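Local atomic coordinates of alanine racemase (PDB entry 3E6E), a protein that belongs to the alanine racemase family, pairing an N-terminal TIM-barrel domain with a C-terminal domain rich in beta strands. Residues K24-L29 and T33-V38. The protein carries 1 engineered substitution. Numbering follows the deposited sequence.
Sequences KECQRL and TALFAV
Cys26, in the last turn of helix 15-28, rests its sulfur on Leu35 of the barrel strand 34-38: SG lies 3.9 Å from Leu35 CB and 4.1 Å from Leu35 CG. With SG anti to the carbonyl carbon of Cys26 (chi1 -71°), the thiol lies beside the backbone N and against Leu35. From the strand, Leu35 holds CG anti to its backbone N (chi1 -177°), and the sulfur meets CB and CG at the root of the side chain while both methyls stay farther off. Leu35 also packs on Ile221 and Tyr223 of the neighbouring strand 220-223, and Glu25 lies against the same two residues.

The second apolar patch lies where the chain leaves the helix and enters the strand. Leu29, the first residue to leave helical geometry, crosses Thr33 at about a right angle. Its branch point CG comes within 4.0 Å of Thr33 CB, and its methyl CD2 within 4.1 Å of Thr33 CG2. Thr33 presents CB and its methyl to the leucine.

Backbone hydrogen bonds from strand 34-38 run to its sheet neighbours: Leu35 to Thr61, just before strand 62-65, and Ala34 and Phe36 to Ile221. Further along, Val38 lines the pocket that holds D-[3-hydroxy-2-methyl-5-phosphonooxymethyl-pyridin-4-ylmethyl]-N,O-cycloserylamide. With four residues touching and 197 Å² buried in total, this is a modest join of a TIM-barrel helix to the strand that follows it. Between the two segments the chemistry is wholly apolar, which implies that van der Waals packing and the short connection, rather than directional polar bonds, probably help to set how the helix end lies on the strand, together with the packing on strand 220-223.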
# COMPACT_ATOMS: atom_id res chain seq x y z
N LYS A 24 24.21 -17.36 -4.79
CA LYS A 24 24.98 -16.93 -5.95
C LYS A 24 25.96 -15.85 -5.53
O LYS A 24 27.17 -16.00 -5.71
CB LYS A 24 24.08 -16.36 -7.06
CG LYS A 24 23.15 -17.34 -7.76
CD LYS A 24 23.89 -18.43 -8.50
CE LYS A 24 23.03 -18.96 -9.66
NZ LYS A 24 21.60 -19.23 -9.28
N GLU A 25 25.43 -14.78 -4.96
CA GLU A 25 26.24 -13.65 -4.52
C GLU A 25 27.31 -14.05 -3.49
O GLU A 25 28.46 -13.64 -3.59
CB GLU A 25 25.34 -12.54 -3.98
CG GLU A 25 26.07 -11.36 -3.36
CD GLU A 25 26.99 -10.62 -4.33
OE1 GLU A 25 27.83 -9.82 -3.85
OE2 GLU A 25 26.89 -10.83 -5.56
N CYS A 26 26.93 -14.87 -2.51
CA CYS A 26 27.87 -15.29 -1.48
C CYS A 26 29.11 -16.00 -2.04
O CYS A 26 30.20 -15.90 -1.48
CB CYS A 26 27.18 -16.23 -0.47
SG CYS A 26 25.99 -15.43 0.61
N GLN A 27 28.92 -16.70 -3.15
CA GLN A 27 30.01 -17.44 -3.79
C GLN A 27 30.82 -16.52 -4.68
O GLN A 27 31.99 -16.76 -4.96
CB GLN A 27 29.44 -18.58 -4.64
CG GLN A 27 29.00 -19.78 -3.83
CD GLN A 27 28.27 -20.81 -4.67
OE1 GLN A 27 28.71 -21.16 -5.78
NE2 GLN A 27 27.15 -21.32 -4.15
N ARG A 28 30.16 -15.47 -5.14
CA ARG A 28 30.75 -14.49 -6.02
C ARG A 28 31.52 -13.51 -5.15
O ARG A 28 32.37 -12.77 -5.62
CB ARG A 28 29.61 -13.78 -6.76
CG ARG A 28 30.01 -13.01 -7.99
CD ARG A 28 28.77 -12.62 -8.79
NE ARG A 28 29.11 -11.83 -9.98
CZ ARG A 28 29.91 -12.25 -10.95
NH1 ARG A 28 30.45 -13.46 -10.89
NH2 ARG A 28 30.19 -11.46 -11.98
N LEU A 29 31.20 -13.55 -3.86
CA LEU A 29 31.80 -12.66 -2.87
C LEU A 29 33.22 -13.05 -2.44
O LEU A 29 33.56 -14.23 -2.40
CB LEU A 29 30.87 -12.58 -1.66
CG LEU A 29 30.57 -11.18 -1.10
CD1 LEU A 29 30.23 -10.22 -2.23
CD2 LEU A 29 29.42 -11.28 -0.10
N THR A 33 34.16 -11.85 3.27
CA THR A 33 33.08 -10.88 3.44
C THR A 33 31.79 -11.51 3.96
O THR A 33 31.54 -12.69 3.77
CB THR A 33 32.79 -10.18 2.11
OG1 THR A 33 34.01 -9.69 1.56
CG2 THR A 33 31.83 -9.03 2.32
N ALA A 34 30.97 -10.70 4.63
CA ALA A 34 29.71 -11.19 5.16
C ALA A 34 28.50 -10.60 4.42
O ALA A 34 28.50 -9.45 3.97
CB ALA A 34 29.62 -10.89 6.64
N LEU A 35 27.45 -11.41 4.32
CA LEU A 35 26.25 -10.99 3.64
C LEU A 35 25.14 -10.73 4.63
O LEU A 35 24.72 -11.63 5.36
CB LEU A 35 25.81 -12.06 2.63
CG LEU A 35 24.58 -11.75 1.76
CD1 LEU A 35 23.32 -11.64 2.59
CD2 LEU A 35 24.83 -10.46 1.03
N PHE A 36 24.68 -9.49 4.67
CA PHE A 36 23.59 -9.16 5.54
C PHE A 36 22.41 -8.99 4.61
O PHE A 36 22.54 -8.41 3.53
CB PHE A 36 23.87 -7.87 6.32
CG PHE A 36 24.45 -8.10 7.69
CD1 PHE A 36 25.49 -9.01 7.88
CD2 PHE A 36 23.97 -7.40 8.79
CE1 PHE A 36 26.04 -9.21 9.14
CE2 PHE A 36 24.51 -7.60 10.06
CZ PHE A 36 25.55 -8.51 10.23
N ALA A 37 21.27 -9.53 5.03
CA ALA A 37 20.05 -9.46 4.24
C ALA A 37 19.09 -8.42 4.81
O ALA A 37 18.59 -8.56 5.93
CB ALA A 37 19.37 -10.82 4.20
N VAL A 38 18.87 -7.35 4.05
CA VAL A 38 17.95 -6.31 4.49
C VAL A 38 16.55 -6.79 4.11
O VAL A 38 16.28 -7.06 2.94
CB VAL A 38 18.28 -4.96 3.81
CG1 VAL A 38 18.80 -5.20 2.42
CG2 VAL A 38 17.06 -4.08 3.76